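Local coordinates for beta-galactosidase/beta-glucuronidase (Faecalibacterium prausnitzii L2-6, PDB 6MVF), which binds flavin mononucleotide and is a beta-glucuronidase of glycosyl hydrolase family 2 from a human gut bacterium, at residues I493-Y505 and E652-P664. Sequence-based numbering, arbitrary orientation.
Sequences INWHSNTPQCKDY and EKVETEPACYTLP
Leu663 lies across one face of the Trp495 indole, and this pairing is the close-packed part of a contact that turns polar and more open toward its far end. Leu663 CA sits 3.9 Å from the centroid of the six-membered ring of Trp495, 11° off the ring normal, in a CH-pi contact, while CD2 reaches CZ2 and Pro664 CD meets CH2. Asn494 ND2 lies over the rim of the opposite face, so the indole is sandwiched; Asn494 OD1 accepts from Asn263 ND2 of the second subunit, and Trp495 NE1 is bonded to the carbonyl of Gly546. The other branch of Leu663, CD1, touches Tyr505 CD1 at 3.6 Å. Replacing Trp495 with an alanine would probably leave Leu663 CD2 and Pro664 CD without the ring they rest on, and the Gly546 carbonyl without its indole donor.

Beside the indole, the backbone N of His496 donates to Tyr661 O at 2.9 Å, nearly straight. With CG anti to its carbonyl carbon (chi1 -60°), the imidazole presents its CD2 edge to the Tyr661 face in a T-shaped pair, the planes 82° apart; Pro658 CG covers the other face of the phenol. Thus a loop of the family 2 TIM-barrel domain, between strand 482-487 and helix 507-522, receives the tail that leaves strand 646-654 of the following beta domain and forms a 3-10 turn at 659-661.

The solvent-exposed Asn498 end is held by one hydrogen bond, from ND2 to Glu657 OE2 at 2.7 Å, above the carboxylate plane; that oxygen is itself anchored by Ala592 N and His588 NE2. Two waters sit beside the packed indole, so solvent reaches that end too: one links Asn494 ND2 to Cys660 O, the other Leu663 N to Asp504 O.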
ATOM      1  N   ILE A 493      35.419   0.306  15.312  1.00 29.58           N
ATOM      2  CA  ILE A 493      35.815   0.963  14.060  1.00 32.73           C
ATOM      3  C   ILE A 493      36.317   2.396  14.246  1.00 31.47           C
ATOM      4  O   ILE A 493      36.648   3.068  13.266  1.00 36.98           O
ATOM      5  CB  ILE A 493      34.692   0.928  12.997  1.00 29.14           C
ATOM      6  CG1 ILE A 493      33.366   1.479  13.522  1.00 32.05           C
ATOM      7  CG2 ILE A 493      34.498  -0.461  12.467  1.00 30.94           C
ATOM      8  CD1 ILE A 493      32.230   1.357  12.531  1.00 23.20           C
ATOM      9  N   ASN A 494      36.427   2.874  15.481  1.00 28.78           N
ATOM     10  CA  ASN A 494      37.182   4.108  15.686  1.00 33.65           C
ATOM     11  C   ASN A 494      38.685   3.886  15.918  1.00 37.10           C
ATOM     12  O   ASN A 494      39.447   4.856  15.788  1.00 30.75           O
ATOM     13  CB  ASN A 494      36.587   4.922  16.844  1.00 29.66           C
ATOM     14  CG  ASN A 494      36.689   4.214  18.174  1.00 34.02           C
ATOM     15  OD1 ASN A 494      35.907   3.317  18.459  1.00 34.04           O
ATOM     16  ND2 ASN A 494      37.656   4.619  19.002  1.00 30.27           N
ATOM     17  N   TRP A 495      39.139   2.648  16.233  1.00 32.57           N
ATOM     18  CA  TRP A 495      40.571   2.342  16.359  1.00 30.24           C
ATOM     19  C   TRP A 495      41.149   1.915  15.013  1.00 34.95           C
ATOM     20  O   TRP A 495      40.552   1.092  14.309  1.00 35.46           O
ATOM     21  CB  TRP A 495      40.836   1.235  17.387  1.00 28.41           C
ATOM     22  CG  TRP A 495      40.134   1.385  18.692  1.00 27.44           C
ATOM     23  CD1 TRP A 495      39.362   0.446  19.311  1.00 32.54           C
ATOM     24  CD2 TRP A 495      40.130   2.538  19.553  1.00 25.93           C
ATOM     25  NE1 TRP A 495      38.868   0.945  20.502  1.00 33.56           N
ATOM     26  CE2 TRP A 495      39.324   2.224  20.669  1.00 23.69           C
ATOM     27  CE3 TRP A 495      40.726   3.801  19.484  1.00 26.03           C
ATOM     28  CZ2 TRP A 495      39.100   3.121  21.699  1.00 27.72           C
ATOM     29  CZ3 TRP A 495      40.497   4.696  20.503  1.00 26.92           C
ATOM     30  CH2 TRP A 495      39.696   4.357  21.598  1.00 28.70           C
ATOM     31  N   HIS A 496      42.322   2.457  14.669  1.00 38.73           N
ATOM     32  CA  HIS A 496      42.992   2.152  13.405  1.00 37.69           C
ATOM     33  C   HIS A 496      44.504   2.151  13.574  1.00 41.02           C
ATOM     34  O   HIS A 496      45.073   3.094  14.134  1.00 37.28           O
ATOM     35  CB  HIS A 496      42.595   3.149  12.319  1.00 38.81           C
ATOM     36  CG  HIS A 496      41.133   3.147  12.043  1.00 36.78           C
ATOM     37  ND1 HIS A 496      40.514   2.125  11.360  1.00 37.86           N
ATOM     38  CD2 HIS A 496      40.155   4.002  12.416  1.00 34.91           C
ATOM     39  CE1 HIS A 496      39.218   2.364  11.300  1.00 42.21           C
ATOM     40  NE2 HIS A 496      38.974   3.496  11.937  1.00 44.32           N
ATOM     41  N   SER A 497      45.147   1.103  13.055  1.00 34.72           N
ATOM     42  CA  SER A 497      46.573   0.890  13.242  1.00 34.88           C
ATOM     43  C   SER A 497      47.285   0.654  11.916  1.00 38.86           C
ATOM     44  O   SER A 497      46.814  -0.109  11.065  1.00 39.79           O
ATOM     45  CB  SER A 497      46.824  -0.298  14.153  1.00 35.29           C
ATOM     46  OG  SER A 497      48.217  -0.508  14.260  1.00 42.05           O
ATOM     47  N   ASN A 498      48.440   1.305  11.752  1.00 40.40           N
ATOM     48  CA  ASN A 498      49.321   0.990  10.633  1.00 38.16           C
ATOM     49  C   ASN A 498      50.076  -0.318  10.847  1.00 38.74           C
ATOM     50  O   ASN A 498      50.622  -0.874   9.891  1.00 37.11           O
ATOM     51  CB  ASN A 498      50.308   2.136  10.407  1.00 36.69           C
ATOM     52  CG  ASN A 498      49.676   3.310   9.708  1.00 42.32           C
ATOM     53  OD1 ASN A 498      48.900   3.140   8.771  1.00 43.89           O
ATOM     54  ND2 ASN A 498      50.004   4.510  10.157  1.00 41.82           N
ATOM     55  N   THR A 499      50.130  -0.816  12.077  1.00 32.94           N
ATOM     56  CA  THR A 499      50.746  -2.101  12.387  1.00 35.59           C
ATOM     57  C   THR A 499      49.730  -2.905  13.175  1.00 37.61           C
ATOM     58  O   THR A 499      49.895  -3.125  14.381  1.00 38.50           O
ATOM     59  CB  THR A 499      52.047  -1.926  13.171  1.00 41.15           C
ATOM     60  OG1 THR A 499      51.782  -1.207  14.386  1.00 48.23           O
ATOM     61  CG2 THR A 499      53.082  -1.171  12.335  1.00 26.73           C
ATOM     62  N   PRO A 500      48.650  -3.341  12.522  1.00 39.29           N
ATOM     63  CA  PRO A 500      47.548  -3.972  13.260  1.00 37.91           C
ATOM     64  C   PRO A 500      48.016  -5.234  13.963  1.00 37.45           C
ATOM     65  O   PRO A 500      48.683  -6.083  13.370  1.00 35.82           O
ATOM     66  CB  PRO A 500      46.510  -4.279  12.170  1.00 38.25           C
ATOM     67  CG  PRO A 500      47.280  -4.297  10.901  1.00 44.16           C
ATOM     68  CD  PRO A 500      48.432  -3.351  11.065  1.00 36.52           C
ATOM     69  N   GLN A 501      47.665  -5.345  15.242  1.00 36.33           N
ATOM     70  CA  GLN A 501      48.062  -6.486  16.052  1.00 36.24           C
ATOM     71  C   GLN A 501      46.938  -6.834  17.008  1.00 32.29           C
ATOM     72  O   GLN A 501      46.044  -6.025  17.273  1.00 32.50           O
ATOM     73  CB  GLN A 501      49.346  -6.211  16.837  1.00 33.29           C
ATOM     74  CG  GLN A 501      49.219  -5.090  17.821  1.00 35.71           C
ATOM     75  CD  GLN A 501      50.563  -4.633  18.316  1.00 57.38           C
ATOM     76  OE1 GLN A 501      51.157  -5.266  19.197  1.00 65.34           O
ATOM     77  NE2 GLN A 501      51.072  -3.539  17.741  1.00 52.88           N
ATOM     78  N   CYS A 502      47.009  -8.057  17.531  1.00 32.81           N
ATOM     79  CA  CYS A 502      46.004  -8.554  18.459  1.00 32.43           C
ATOM     80  C   CYS A 502      45.877  -7.645  19.680  1.00 39.20           C
ATOM     81  O   CYS A 502      46.863  -7.108  20.195  1.00 38.86           O
ATOM     82  CB  CYS A 502      46.356  -9.977  18.882  1.00 37.16           C
ATOM     83  SG  CYS A 502      45.088 -10.786  19.839  1.00 51.24           S
ATOM     84  N   LYS A 503      44.639  -7.454  20.119  1.00 38.91           N
ATOM     85  CA  LYS A 503      44.255  -6.621  21.250  1.00 36.76           C
ATOM     86  C   LYS A 503      44.484  -5.124  21.038  1.00 35.95           C
ATOM     87  O   LYS A 503      44.312  -4.359  21.992  1.00 37.74           O
ATOM     88  CB  LYS A 503      44.942  -7.070  22.542  1.00 39.11           C
ATOM     89  CG  LYS A 503      44.434  -8.417  23.033  1.00 38.40           C
ATOM     90  CD  LYS A 503      42.946  -8.360  23.285  1.00 41.58           C
ATOM     91  CE  LYS A 503      42.472  -9.602  24.000  1.00 38.25           C
ATOM     92  NZ  LYS A 503      42.737 -10.771  23.152  1.00 39.21           N
ATOM     93  N   ASP A 504      44.812  -4.663  19.820  1.00 24.16           N
ATOM     94  CA  ASP A 504      44.600  -3.238  19.566  1.00 25.94           C
ATOM     95  C   ASP A 504      43.153  -2.897  19.164  1.00 31.13           C
ATOM     96  O   ASP A 504      42.823  -1.706  19.080  1.00 26.26           O
ATOM     97  CB  ASP A 504      45.606  -2.698  18.526  1.00 26.27           C
ATOM     98  CG  ASP A 504      45.330  -3.154  17.079  1.00 38.52           C
ATOM     99  OD1 ASP A 504      44.231  -3.666  16.737  1.00 34.79           O
ATOM    100  OD2 ASP A 504      46.261  -2.985  16.255  1.00 36.83           O
ATOM    101  N   TYR A 505      42.289  -3.899  18.927  1.00 29.80           N
ATOM    102  CA  TYR A 505      40.857  -3.720  18.680  1.00 32.18           C
ATOM    103  C   TYR A 505      40.555  -2.998  17.365  1.00 35.51           C
ATOM    104  O   TYR A 505      39.418  -2.533  17.150  1.00 30.34           O
ATOM    105  CB  TYR A 505      40.183  -2.986  19.850  1.00 29.54           C
ATOM    106  CG  TYR A 505      40.013  -3.878  21.036  1.00 33.45           C
ATOM    107  CD1 TYR A 505      41.081  -4.121  21.905  1.00 32.48           C
ATOM    108  CD2 TYR A 505      38.800  -4.528  21.269  1.00 32.03           C
ATOM    109  CE1 TYR A 505      40.942  -4.971  22.989  1.00 30.93           C
ATOM    110  CE2 TYR A 505      38.647  -5.388  22.344  1.00 37.09           C
ATOM    111  CZ  TYR A 505      39.722  -5.603  23.208  1.00 37.94           C
ATOM    112  OH  TYR A 505      39.570  -6.447  24.282  1.00 34.59           O
ATOM    113  N   GLU A 652      43.261  11.666   3.723  1.00 34.26           N
ATOM    114  CA  GLU A 652      44.076  12.841   3.998  1.00 29.99           C
ATOM    115  C   GLU A 652      45.465  12.392   4.422  1.00 34.07           C
ATOM    116  O   GLU A 652      45.606  11.616   5.375  1.00 34.93           O
ATOM    117  CB  GLU A 652      43.445  13.717   5.083  1.00 34.82           C
ATOM    118  CG  GLU A 652      44.097  15.108   5.212  1.00 38.09           C
ATOM    119  CD  GLU A 652      43.614  15.920   6.430  1.00 44.77           C
ATOM    120  OE1 GLU A 652      42.808  15.385   7.230  1.00 35.89           O
ATOM    121  OE2 GLU A 652      44.058  17.092   6.594  1.00 44.78           O
ATOM    122  N   LYS A 653      46.489  12.876   3.719  1.00 36.01           N
ATOM    123  CA  LYS A 653      47.850  12.753   4.220  1.00 33.59           C
ATOM    124  C   LYS A 653      48.060  13.683   5.411  1.00 31.57           C
ATOM    125  O   LYS A 653      47.688  14.860   5.379  1.00 37.44           O
ATOM    126  CB  LYS A 653      48.867  13.063   3.123  1.00 37.82           C
ATOM    127  CG  LYS A 653      50.300  12.720   3.559  1.00 42.75           C
ATOM    128  CD  LYS A 653      51.340  12.946   2.476  1.00 39.49           C
ATOM    129  CE  LYS A 653      52.730  12.729   3.060  1.00 40.54           C
ATOM    130  NZ  LYS A 653      53.756  12.543   2.018  1.00 52.17           N
ATOM    131  N   VAL A 654      48.646  13.148   6.477  1.00 38.05           N
ATOM    132  CA  VAL A 654      48.921  13.914   7.686  1.00 40.07           C
ATOM    133  C   VAL A 654      50.318  13.558   8.180  1.00 42.30           C
ATOM    134  O   VAL A 654      50.906  12.545   7.793  1.00 39.37           O
ATOM    135  CB  VAL A 654      47.878  13.669   8.805  1.00 33.27           C
ATOM    136  CG1 VAL A 654      46.547  14.253   8.417  1.00 31.40           C
ATOM    137  CG2 VAL A 654      47.734  12.187   9.095  1.00 35.89           C
ATOM    138  N   GLU A 655      50.854  14.424   9.037  1.00 42.44           N
ATOM    139  CA  GLU A 655      52.191  14.206   9.569  1.00 41.63           C
ATOM    140  C   GLU A 655      52.171  13.171  10.684  1.00 43.80           C
ATOM    141  O   GLU A 655      53.008  12.266  10.715  1.00 37.61           O
ATOM    142  CB  GLU A 655      52.782  15.532  10.059  1.00 49.08           C
ATOM    143  CG  GLU A 655      54.232  15.456  10.504  1.00 58.74           C
ATOM    144  CD  GLU A 655      55.189  15.098   9.367  1.00 75.86           C
ATOM    145  OE1 GLU A 655      54.772  15.083   8.182  1.00 68.27           O
ATOM    146  OE2 GLU A 655      56.376  14.833   9.664  1.00 81.44           O
ATOM    147  N   THR A 656      51.228  13.294  11.616  1.00 43.72           N
ATOM    148  CA  THR A 656      51.052  12.319  12.679  1.00 40.70           C
ATOM    149  C   THR A 656      49.569  12.016  12.817  1.00 40.54           C
ATOM    150  O   THR A 656      48.741  12.936  12.850  1.00 41.34           O
ATOM    151  CB  THR A 656      51.621  12.820  14.014  1.00 39.92           C
ATOM    152  OG1 THR A 656      50.647  13.629  14.682  1.00 53.59           O
ATOM    153  CG2 THR A 656      52.862  13.642  13.791  1.00 43.76           C
ATOM    154  N   GLU A 657      49.239  10.731  12.909  1.00 41.48           N
ATOM    155  CA  GLU A 657      47.846  10.336  12.935  1.00 36.97           C
ATOM    156  C   GLU A 657      47.244  10.678  14.290  1.00 42.81           C
ATOM    157  O   GLU A 657      47.962  10.747  15.291  1.00 37.48           O
ATOM    158  CB  GLU A 657      47.714   8.849  12.640  1.00 43.74           C
ATOM    159  CG  GLU A 657      48.154   8.510  11.209  1.00 43.76           C
ATOM    160  CD  GLU A 657      47.895   7.072  10.824  1.00 44.49           C
ATOM    161  OE1 GLU A 657      47.217   6.364  11.618  1.00 46.39           O
ATOM    162  OE2 GLU A 657      48.373   6.656   9.728  1.00 44.17           O
ATOM    163  N   PRO A 658      45.933  10.944  14.337  1.00 42.40           N
ATOM    164  CA  PRO A 658      45.318  11.444  15.578  1.00 38.53           C
ATOM    165  C   PRO A 658      45.407  10.461  16.738  1.00 38.67           C
ATOM    166  O   PRO A 658      45.372   9.239  16.560  1.00 42.36           O
ATOM    167  CB  PRO A 658      43.856  11.690  15.171  1.00 39.05           C
ATOM    168  CG  PRO A 658      43.661  10.870  13.895  1.00 35.22           C
ATOM    169  CD  PRO A 658      44.999  11.056  13.209  1.00 34.34           C
ATOM    170  N   ALA A 659      45.522  11.028  17.947  1.00 37.32           N
ATOM    171  CA  ALA A 659      45.557  10.222  19.164  1.00 33.20           C
ATOM    172  C   ALA A 659      44.359   9.289  19.241  1.00 38.96           C
ATOM    173  O   ALA A 659      44.476   8.161  19.727  1.00 46.27           O
ATOM    174  CB  ALA A 659      45.595  11.138  20.392  1.00 26.39           C
ATOM    175  N   CYS A 660      43.199   9.738  18.750  1.00 36.66           N
ATOM    176  CA  CYS A 660      41.958   8.981  18.844  1.00 40.13           C
ATOM    177  C   CYS A 660      41.909   7.754  17.931  1.00 37.75           C
ATOM    178  O   CYS A 660      40.916   7.024  17.981  1.00 32.86           O
ATOM    179  CB  CYS A 660      40.760   9.895  18.545  1.00 38.23           C
ATOM    180  SG  CYS A 660      40.578  10.396  16.798  1.00 49.31           S
ATOM    181  N   TYR A 661      42.915   7.513  17.086  1.00 33.88           N
ATOM    182  CA  TYR A 661      42.972   6.218  16.410  1.00 39.61           C
ATOM    183  C   TYR A 661      43.565   5.111  17.270  1.00 38.21           C
ATOM    184  O   TYR A 661      43.660   3.983  16.778  1.00 42.06           O
ATOM    185  CB  TYR A 661      43.798   6.269  15.127  1.00 31.28           C
ATOM    186  CG  TYR A 661      43.172   6.996  13.980  1.00 35.18           C
ATOM    187  CD1 TYR A 661      41.850   7.429  14.030  1.00 37.50           C
ATOM    188  CD2 TYR A 661      43.908   7.253  12.827  1.00 36.33           C
ATOM    189  CE1 TYR A 661      41.282   8.108  12.961  1.00 31.16           C
ATOM    190  CE2 TYR A 661      43.349   7.927  11.755  1.00 36.19           C
ATOM    191  CZ  TYR A 661      42.039   8.349  11.826  1.00 31.81           C
ATOM    192  OH  TYR A 661      41.502   9.029  10.756  1.00 34.77           O
ATOM    193  N   THR A 662      43.989   5.388  18.509  1.00 36.49           N
ATOM    194  CA  THR A 662      44.628   4.376  19.350  1.00 36.74           C
ATOM    195  C   THR A 662      44.004   4.319  20.741  1.00 35.18           C
ATOM    196  O   THR A 662      43.823   5.353  21.399  1.00 36.09           O
ATOM    197  CB  THR A 662      46.134   4.621  19.477  1.00 40.00           C
ATOM    198  OG1 THR A 662      46.720   4.715  18.167  1.00 40.61           O
ATOM    199  CG2 THR A 662      46.783   3.470  20.246  1.00 32.67           C
ATOM    200  N   LEU A 663      43.666   3.101  21.164  1.00 37.59           N
ATOM    201  CA  LEU A 663      43.255   2.813  22.532  1.00 40.26           C
ATOM    202  C   LEU A 663      44.201   3.471  23.534  1.00 42.32           C
ATOM    203  O   LEU A 663      45.426   3.357  23.385  1.00 38.94           O
ATOM    204  CB  LEU A 663      43.273   1.309  22.764  1.00 31.70           C
ATOM    205  CG  LEU A 663      41.986   0.535  22.900  1.00 35.85           C
ATOM    206  CD1 LEU A 663      42.326  -0.950  23.213  1.00 34.96           C
ATOM    207  CD2 LEU A 663      41.190   1.174  23.987  1.00 29.48           C
ATOM    208  N   PRO A 664      43.677   4.181  24.551  1.00 47.39           N
ATOM    209  CA  PRO A 664      44.376   4.715  25.728  1.00 45.30           C
ATOM    210  C   PRO A 664      45.272   3.706  26.451  1.00 43.66           C
ATOM    211  O   PRO A 664      44.960   2.516  26.412  1.00 52.21           O
ATOM    212  CB  PRO A 664      43.220   5.150  26.626  1.00 44.39           C
ATOM    213  CG  PRO A 664      42.210   5.654  25.655  1.00 37.60           C
ATOM    214  CD  PRO A 664      42.320   4.752  24.438  1.00 44.82           C
TER
HETATM  215  O   HOH W   1      38.620   7.330  19.055  1.00 30.40           O
HETATM  216  O   HOH W   2      44.219   0.937  19.442  1.00 28.36           O